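PDB 6BXS: mitochondrial association factor 1 from Toxoplasma gondii, which is a macro domain protein encoded at a locus required for the parasite's direct manipulation of host mitochondria, though its own role is not settled. Local coordinates for residues N176-M190 and R227-V241. Residues are numbered along the deposited sequence; the frame is centred on the assembly and turned at random.
Sequences NASDSAYNMAYKATM and RRGLHSIGRANAVAV
Tyr186 enters helix 230-241 as a knob into a hole formed by Ile233, Ala236, Asn237 and Ala240, joining two neighbouring helices that pack beside the mixed sheet of this macro domain. The axes approach to 8.4 Å at a crossing angle of -46°. Small residues make this closeness possible: Ala236 CB sits over one face of the Tyr186 ring in a CH-pi contact, while Ala240 CB packs against Lys187 CA at 3.7 Å. At the ring's far end the hydroxyl OH is hydrogen-bonded to the carbonyl of Leu219, so the buried phenol has a polar partner. Farther along, Met190, bent at chi2 and chi3, places its CE methyl between the amide oxygen of Asn237, 3.3 Å from OD1, and Val241 CG2; Val241 in turn touches strand 253-256.

The outer side is looser and more polar. Here Lys187 runs extended along the partly exposed side, meeting Val239 CG1 only through its CE, and a single water donates to both Lys187 O and Ala240 O. At the N-terminal end Asn176 OD1 accepts from Arg227 N at 2.7 Å, almost straight at 176° and in the carbonyl plane, tying the two loops that precede the helices.

At the same end, but buried, Arg228 has a long side chain that combines apolar and charged contacts. The chain runs out extended and turns only at chi3, which lays the guanidinium flat on Tyr182, planes 18° apart, with CD also over the ring. The edge remains available for polar partners: NE to Gly175 O, NH1 to Ser232 OG, and NH2 to both Ala177 O and Asp179. Asp179 completes the salt bridge with its OD1 anti lone pair, 2.8 Å from Arg228 NH2.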
ATOM      1  N   ASN A 176      13.614   1.614 -13.787  1.00 24.44           N
ATOM      2  CA  ASN A 176      14.869   1.503 -14.525  1.00 31.93           C
ATOM      3  C   ASN A 176      15.850   0.545 -13.855  1.00 29.00           C
ATOM      4  O   ASN A 176      16.897   0.223 -14.418  1.00 29.63           O
ATOM      5  CB  ASN A 176      15.518   2.879 -14.693  1.00 27.64           C
ATOM      6  CG  ASN A 176      14.787   3.746 -15.698  1.00 29.35           C
ATOM      7  OD1 ASN A 176      13.705   3.394 -16.170  1.00 29.09           O
ATOM      8  ND2 ASN A 176      15.377   4.890 -16.031  1.00 25.11           N
ATOM      9  N   ALA A 177      15.518   0.098 -12.646  1.00 24.74           N
ATOM     10  CA  ALA A 177      16.274  -0.971 -12.004  1.00 27.35           C
ATOM     11  C   ALA A 177      16.244  -2.203 -12.899  1.00 22.25           C
ATOM     12  O   ALA A 177      15.247  -2.453 -13.577  1.00 25.91           O
ATOM     13  CB  ALA A 177      15.703  -1.292 -10.629  1.00 28.49           C
ATOM     14  N   SER A 178      17.335  -2.962 -12.914  1.00 26.46           N
ATOM     15  CA  SER A 178      17.412  -4.162 -13.738  1.00 31.39           C
ATOM     16  C   SER A 178      16.348  -5.164 -13.293  1.00 30.76           C
ATOM     17  O   SER A 178      15.902  -5.131 -12.145  1.00 27.34           O
ATOM     18  CB  SER A 178      18.805  -4.786 -13.658  1.00 36.18           C
ATOM     19  OG  SER A 178      19.091  -5.231 -12.344  1.00 44.03           O
ATOM     20  N   ASP A 179      15.939  -6.040 -14.207  1.00 30.56           N
ATOM     21  CA  ASP A 179      14.858  -6.987 -13.945  1.00 31.63           C
ATOM     22  C   ASP A 179      15.094  -7.797 -12.676  1.00 27.89           C
ATOM     23  O   ASP A 179      14.188  -7.969 -11.863  1.00 30.16           O
ATOM     24  CB  ASP A 179      14.682  -7.935 -15.134  1.00 28.75           C
ATOM     25  CG  ASP A 179      14.185  -7.230 -16.380  1.00 34.68           C
ATOM     26  OD1 ASP A 179      13.778  -6.052 -16.283  1.00 32.46           O
ATOM     27  OD2 ASP A 179      14.190  -7.857 -17.460  1.00 37.61           O
ATOM     28  N   SER A 180      16.320  -8.283 -12.510  1.00 31.87           N
ATOM     29  CA  SER A 180      16.667  -9.110 -11.363  1.00 32.21           C
ATOM     30  C   SER A 180      16.464  -8.354 -10.051  1.00 33.54           C
ATOM     31  O   SER A 180      15.852  -8.871  -9.116  1.00 29.78           O
ATOM     32  CB  SER A 180      18.115  -9.588 -11.474  1.00 37.75           C
ATOM     33  OG  SER A 180      18.397 -10.582 -10.505  1.00 42.70           O
ATOM     34  N   ALA A 181      16.972  -7.126  -9.987  1.00 35.41           N
ATOM     35  CA  ALA A 181      16.845  -6.310  -8.785  1.00 26.74           C
ATOM     36  C   ALA A 181      15.411  -5.825  -8.610  1.00 23.81           C
ATOM     37  O   ALA A 181      14.897  -5.767  -7.492  1.00 26.57           O
ATOM     38  CB  ALA A 181      17.798  -5.126  -8.840  1.00 23.61           C
ATOM     39  N   TYR A 182      14.775  -5.481  -9.724  1.00 23.46           N
ATOM     40  CA  TYR A 182      13.409  -4.972  -9.713  1.00 22.58           C
ATOM     41  C   TYR A 182      12.429  -6.011  -9.171  1.00 26.17           C
ATOM     42  O   TYR A 182      11.659  -5.729  -8.253  1.00 25.15           O
ATOM     43  CB  TYR A 182      12.991  -4.549 -11.123  1.00 23.92           C
ATOM     44  CG  TYR A 182      11.645  -3.868 -11.183  1.00 21.61           C
ATOM     45  CD1 TYR A 182      11.524  -2.509 -10.937  1.00 20.45           C
ATOM     46  CD2 TYR A 182      10.493  -4.582 -11.487  1.00 23.51           C
ATOM     47  CE1 TYR A 182      10.299  -1.879 -10.990  1.00 23.85           C
ATOM     48  CE2 TYR A 182       9.260  -3.959 -11.544  1.00 23.01           C
ATOM     49  CZ  TYR A 182       9.169  -2.605 -11.294  1.00 21.90           C
ATOM     50  OH  TYR A 182       7.947  -1.974 -11.347  1.00 23.47           O
ATOM     51  N   ASN A 183      12.462  -7.210  -9.747  1.00 23.98           N
ATOM     52  CA  ASN A 183      11.572  -8.288  -9.327  1.00 26.73           C
ATOM     53  C   ASN A 183      11.773  -8.641  -7.859  1.00 28.76           C
ATOM     54  O   ASN A 183      10.812  -8.852  -7.121  1.00 25.62           O
ATOM     55  CB  ASN A 183      11.793  -9.533 -10.191  1.00 25.08           C
ATOM     56  CG  ASN A 183      11.301  -9.353 -11.617  1.00 32.68           C
ATOM     57  OD1 ASN A 183      10.387  -8.571 -11.880  1.00 30.35           O
ATOM     58  ND2 ASN A 183      11.904 -10.088 -12.544  1.00 32.78           N
ATOM     59  N   MET A 184      13.033  -8.698  -7.445  1.00 27.61           N
ATOM     60  CA  MET A 184      13.381  -9.019  -6.067  1.00 27.79           C
ATOM     61  C   MET A 184      12.848  -7.958  -5.097  1.00 28.66           C
ATOM     62  O   MET A 184      12.325  -8.287  -4.033  1.00 25.28           O
ATOM     63  CB  MET A 184      14.898  -9.146  -5.937  1.00 37.43           C
ATOM     64  CG  MET A 184      15.366  -9.994  -4.770  1.00 46.78           C
ATOM     65  SD  MET A 184      17.108 -10.448  -4.921  1.00 61.27           S
ATOM     66  CE  MET A 184      17.094 -11.537  -6.342  1.00 45.52           C
ATOM     67  N   ALA A 185      12.976  -6.688  -5.475  1.00 22.81           N
ATOM     68  CA  ALA A 185      12.495  -5.583  -4.647  1.00 22.83           C
ATOM     69  C   ALA A 185      10.968  -5.559  -4.601  1.00 22.73           C
ATOM     70  O   ALA A 185      10.371  -5.249  -3.569  1.00 21.65           O
ATOM     71  CB  ALA A 185      13.033  -4.251  -5.172  1.00 24.73           C
ATOM     72  N   TYR A 186      10.343  -5.892  -5.727  1.00 21.68           N
ATOM     73  CA  TYR A 186       8.886  -5.890  -5.832  1.00 24.39           C
ATOM     74  C   TYR A 186       8.270  -6.956  -4.927  1.00 23.29           C
ATOM     75  O   TYR A 186       7.260  -6.715  -4.265  1.00 21.52           O
ATOM     76  CB  TYR A 186       8.448  -6.122  -7.282  1.00 23.81           C
ATOM     77  CG  TYR A 186       7.159  -5.416  -7.661  1.00 20.94           C
ATOM     78  CD1 TYR A 186       5.938  -5.808  -7.124  1.00 19.15           C
ATOM     79  CD2 TYR A 186       7.165  -4.359  -8.561  1.00 21.57           C
ATOM     80  CE1 TYR A 186       4.760  -5.161  -7.473  1.00 19.59           C
ATOM     81  CE2 TYR A 186       5.996  -3.710  -8.915  1.00 21.96           C
ATOM     82  CZ  TYR A 186       4.797  -4.115  -8.371  1.00 21.71           C
ATOM     83  OH  TYR A 186       3.636  -3.466  -8.727  1.00 22.22           O
ATOM     84  N   LYS A 187       8.878  -8.138  -4.906  1.00 24.12           N
ATOM     85  CA  LYS A 187       8.414  -9.220  -4.043  1.00 24.58           C
ATOM     86  C   LYS A 187       8.585  -8.852  -2.574  1.00 24.60           C
ATOM     87  O   LYS A 187       7.704  -9.106  -1.755  1.00 22.72           O
ATOM     88  CB  LYS A 187       9.169 -10.513  -4.347  1.00 31.31           C
ATOM     89  CG  LYS A 187       8.912 -11.067  -5.735  1.00 41.36           C
ATOM     90  CD  LYS A 187       9.919 -12.148  -6.082  1.00 61.81           C
ATOM     91  CE  LYS A 187       9.744 -12.637  -7.508  1.00 50.23           C
ATOM     92  NZ  LYS A 187      10.980 -13.251  -8.056  1.00 55.01           N
ATOM     93  N   ALA A 188       9.734  -8.263  -2.254  1.00 23.33           N
ATOM     94  CA  ALA A 188      10.020  -7.789  -0.903  1.00 23.97           C
ATOM     95  C   ALA A 188       8.981  -6.769  -0.457  1.00 20.12           C
ATOM     96  O   ALA A 188       8.567  -6.751   0.702  1.00 22.04           O
ATOM     97  CB  ALA A 188      11.412  -7.181  -0.844  1.00 22.00           C
ATOM     98  N   THR A 189       8.566  -5.917  -1.389  1.00 18.49           N
ATOM     99  CA  THR A 189       7.573  -4.888  -1.105  1.00 21.16           C
ATOM    100  C   THR A 189       6.206  -5.508  -0.807  1.00 23.43           C
ATOM    101  O   THR A 189       5.530  -5.114   0.145  1.00 22.24           O
ATOM    102  CB  THR A 189       7.441  -3.901  -2.281  1.00 23.16           C
ATOM    103  OG1 THR A 189       8.709  -3.280  -2.531  1.00 24.37           O
ATOM    104  CG2 THR A 189       6.411  -2.821  -1.974  1.00 22.43           C
ATOM    105  N   MET A 190       5.797  -6.474  -1.625  1.00 20.93           N
ATOM    106  CA  MET A 190       4.508  -7.131  -1.428  1.00 18.27           C
ATOM    107  C   MET A 190       4.500  -7.929  -0.129  1.00 19.14           C
ATOM    108  O   MET A 190       3.482  -7.988   0.559  1.00 21.55           O
ATOM    109  CB  MET A 190       4.177  -8.044  -2.609  1.00 20.23           C
ATOM    110  CG  MET A 190       2.725  -8.513  -2.634  1.00 20.70           C
ATOM    111  SD  MET A 190       1.540  -7.153  -2.731  1.00 24.98           S
ATOM    112  CE  MET A 190       1.933  -6.470  -4.339  1.00 20.74           C
ATOM    113  N   ARG A 227      11.619   3.963 -17.733  1.00 33.25           N
ATOM    114  CA  ARG A 227      11.552   3.399 -19.080  1.00 37.20           C
ATOM    115  C   ARG A 227      10.873   2.029 -19.120  1.00 34.46           C
ATOM    116  O   ARG A 227      10.652   1.474 -20.197  1.00 31.95           O
ATOM    117  CB  ARG A 227      12.960   3.278 -19.671  1.00 42.70           C
ATOM    118  CG  ARG A 227      13.486   4.555 -20.303  1.00 44.45           C
ATOM    119  CD  ARG A 227      14.780   4.311 -21.074  1.00 40.98           C
ATOM    120  NE  ARG A 227      15.946   4.210 -20.198  1.00 49.74           N
ATOM    121  CZ  ARG A 227      16.377   3.085 -19.630  1.00 50.93           C
ATOM    122  NH1 ARG A 227      17.451   3.110 -18.852  1.00 55.05           N
ATOM    123  NH2 ARG A 227      15.745   1.935 -19.833  1.00 56.37           N
ATOM    124  N   ARG A 228      10.540   1.489 -17.951  1.00 27.02           N
ATOM    125  CA  ARG A 228      10.040   0.119 -17.860  1.00 27.46           C
ATOM    126  C   ARG A 228       8.651  -0.048 -18.473  1.00 26.91           C
ATOM    127  O   ARG A 228       7.778   0.805 -18.310  1.00 30.46           O
ATOM    128  CB  ARG A 228      10.014  -0.335 -16.397  1.00 25.75           C
ATOM    129  CG  ARG A 228       9.543  -1.765 -16.207  1.00 24.75           C
ATOM    130  CD  ARG A 228       9.784  -2.259 -14.788  1.00 23.91           C
ATOM    131  NE  ARG A 228      11.190  -2.570 -14.546  1.00 20.11           N
ATOM    132  CZ  ARG A 228      11.795  -3.681 -14.958  1.00 23.11           C
ATOM    133  NH1 ARG A 228      11.123  -4.599 -15.641  1.00 26.36           N
ATOM    134  NH2 ARG A 228      13.078  -3.876 -14.689  1.00 26.20           N
ATOM    135  N   GLY A 229       8.459  -1.161 -19.176  1.00 25.71           N
ATOM    136  CA  GLY A 229       7.179  -1.479 -19.783  1.00 27.29           C
ATOM    137  C   GLY A 229       6.181  -1.955 -18.746  1.00 28.96           C
ATOM    138  O   GLY A 229       6.550  -2.609 -17.771  1.00 24.36           O
ATOM    139  N   LEU A 230       4.910  -1.629 -18.956  1.00 28.47           N
ATOM    140  CA  LEU A 230       3.872  -1.952 -17.985  1.00 26.01           C
ATOM    141  C   LEU A 230       3.663  -3.456 -17.856  1.00 28.79           C
ATOM    142  O   LEU A 230       3.308  -3.943 -16.785  1.00 30.93           O
ATOM    143  CB  LEU A 230       2.556  -1.270 -18.365  1.00 24.62           C
ATOM    144  CG  LEU A 230       2.408   0.182 -17.903  1.00 34.97           C
ATOM    145  CD1 LEU A 230       1.193   0.831 -18.549  1.00 35.94           C
ATOM    146  CD2 LEU A 230       2.306   0.258 -16.385  1.00 32.22           C
ATOM    147  N   HIS A 231       3.891  -4.193 -18.938  1.00 30.27           N
ATOM    148  CA  HIS A 231       3.723  -5.642 -18.907  1.00 32.54           C
ATOM    149  C   HIS A 231       4.646  -6.276 -17.872  1.00 30.24           C
ATOM    150  O   HIS A 231       4.224  -7.131 -17.091  1.00 28.90           O
ATOM    151  CB  HIS A 231       3.988  -6.256 -20.281  1.00 34.43           C
ATOM    152  CG  HIS A 231       4.034  -7.752 -20.268  1.00 34.24           C
ATOM    153  ND1 HIS A 231       5.203  -8.460 -20.085  1.00 34.25           N
ATOM    154  CD2 HIS A 231       3.052  -8.675 -20.399  1.00 35.81           C
ATOM    155  CE1 HIS A 231       4.940  -9.754 -20.111  1.00 36.20           C
ATOM    156  NE2 HIS A 231       3.642  -9.911 -20.300  1.00 35.80           N
ATOM    157  N   SER A 232       5.906  -5.853 -17.866  1.00 29.64           N
ATOM    158  CA  SER A 232       6.888  -6.391 -16.929  1.00 28.50           C
ATOM    159  C   SER A 232       6.505  -6.078 -15.486  1.00 26.14           C
ATOM    160  O   SER A 232       6.905  -6.788 -14.564  1.00 29.12           O
ATOM    161  CB  SER A 232       8.277  -5.831 -17.229  1.00 29.37           C
ATOM    162  OG  SER A 232       8.318  -4.434 -16.999  1.00 28.77           O
ATOM    163  N   ILE A 233       5.730  -5.014 -15.296  1.00 26.74           N
ATOM    164  CA  ILE A 233       5.309  -4.597 -13.963  1.00 28.45           C
ATOM    165  C   ILE A 233       4.104  -5.409 -13.498  1.00 23.73           C
ATOM    166  O   ILE A 233       3.980  -5.731 -12.315  1.00 26.40           O
ATOM    167  CB  ILE A 233       4.980  -3.091 -13.934  1.00 24.41           C
ATOM    168  CG1 ILE A 233       6.251  -2.289 -14.232  1.00 26.88           C
ATOM    169  CG2 ILE A 233       4.381  -2.695 -12.582  1.00 25.46           C
ATOM    170  CD1 ILE A 233       6.095  -0.785 -14.156  1.00 30.90           C
ATOM    171  N   GLY A 234       3.214  -5.735 -14.430  1.00 27.06           N
ATOM    172  CA  GLY A 234       2.083  -6.593 -14.131  1.00 25.26           C
ATOM    173  C   GLY A 234       2.544  -7.972 -13.695  1.00 26.87           C
ATOM    174  O   GLY A 234       2.003  -8.552 -12.752  1.00 26.25           O
ATOM    175  N   ARG A 235       3.554  -8.493 -14.385  1.00 27.55           N
ATOM    176  CA  ARG A 235       4.117  -9.799 -14.062  1.00 25.40           C
ATOM    177  C   ARG A 235       4.851  -9.770 -12.722  1.00 29.59           C
ATOM    178  O   ARG A 235       4.756 -10.709 -11.934  1.00 24.08           O
ATOM    179  CB  ARG A 235       5.069 -10.255 -15.168  1.00 25.50           C
ATOM    180  CG  ARG A 235       4.405 -10.458 -16.523  1.00 29.54           C
ATOM    181  CD  ARG A 235       3.352 -11.550 -16.483  1.00 36.94           C
ATOM    182  NE  ARG A 235       3.884 -12.797 -15.929  1.00 33.84           N
ATOM    183  CZ  ARG A 235       3.395 -13.440 -14.869  1.00 34.34           C
ATOM    184  NH1 ARG A 235       3.974 -14.561 -14.463  1.00 33.59           N
ATOM    185  NH2 ARG A 235       2.335 -12.984 -14.209  1.00 34.56           N
ATOM    186  N   ALA A 236       5.587  -8.691 -12.473  1.00 28.46           N
ATOM    187  CA  ALA A 236       6.304  -8.526 -11.213  1.00 23.41           C
ATOM    188  C   ALA A 236       5.322  -8.492 -10.045  1.00 22.58           C
ATOM    189  O   ALA A 236       5.554  -9.106  -9.003  1.00 24.25           O
ATOM    190  CB  ALA A 236       7.138  -7.262 -11.242  1.00 26.35           C
ATOM    191  N   ASN A 237       4.226  -7.765 -10.232  1.00 21.51           N
ATOM    192  CA  ASN A 237       3.185  -7.669  -9.219  1.00 22.69           C
ATOM    193  C   ASN A 237       2.483  -9.007  -9.000  1.00 22.63           C
ATOM    194  O   ASN A 237       2.270  -9.422  -7.865  1.00 19.56           O
ATOM    195  CB  ASN A 237       2.161  -6.603  -9.609  1.00 22.23           C
ATOM    196  CG  ASN A 237       0.970  -6.568  -8.671  1.00 23.27           C
ATOM    197  OD1 ASN A 237       1.064  -6.074  -7.548  1.00 23.29           O
ATOM    198  ND2 ASN A 237      -0.163  -7.093  -9.129  1.00 23.29           N
ATOM    199  N   ALA A 238       2.131  -9.675 -10.091  1.00 22.87           N
ATOM    200  CA  ALA A 238       1.443 -10.960 -10.013  1.00 24.88           C
ATOM    201  C   ALA A 238       2.277 -11.982  -9.250  1.00 24.64           C
ATOM    202  O   ALA A 238       1.783 -12.636  -8.335  1.00 19.34           O
ATOM    203  CB  ALA A 238       1.122 -11.472 -11.406  1.00 23.28           C
ATOM    204  N   VAL A 239       3.545 -12.108  -9.623  1.00 21.71           N
ATOM    205  CA  VAL A 239       4.443 -13.056  -8.974  1.00 24.87           C
ATOM    206  C   VAL A 239       4.688 -12.675  -7.512  1.00 23.85           C
ATOM    207  O   VAL A 239       4.808 -13.546  -6.649  1.00 19.28           O
ATOM    208  CB  VAL A 239       5.788 -13.145  -9.730  1.00 29.54           C
ATOM    209  CG1 VAL A 239       6.813 -13.947  -8.940  1.00 31.82           C
ATOM    210  CG2 VAL A 239       5.577 -13.774 -11.099  1.00 31.41           C
ATOM    211  N   ALA A 240       4.764 -11.376  -7.236  1.00 22.74           N
ATOM    212  CA  ALA A 240       4.960 -10.904  -5.869  1.00 22.37           C
ATOM    213  C   ALA A 240       3.746 -11.234  -5.006  1.00 20.71           C
ATOM    214  O   ALA A 240       3.883 -11.598  -3.838  1.00 21.10           O
ATOM    215  CB  ALA A 240       5.229  -9.406  -5.854  1.00 21.51           C
ATOM    216  N   VAL A 241       2.558 -11.100  -5.585  1.00 19.04           N
ATOM    217  CA  VAL A 241       1.324 -11.425  -4.880  1.00 20.61           C
ATOM    218  C   VAL A 241       1.252 -12.923  -4.575  1.00 21.64           C
ATOM    219  O   VAL A 241       0.863 -13.315  -3.476  1.00 21.56           O
ATOM    220  CB  VAL A 241       0.087 -10.995  -5.698  1.00 22.39           C
ATOM    221  CG1 VAL A 241      -1.191 -11.631  -5.147  1.00 22.59           C
ATOM    222  CG2 VAL A 241      -0.041  -9.474  -5.702  1.00 18.57           C
TER
HETATM  223  O   HOH W   1       6.332 -11.460  -2.549  1.00 23.86           O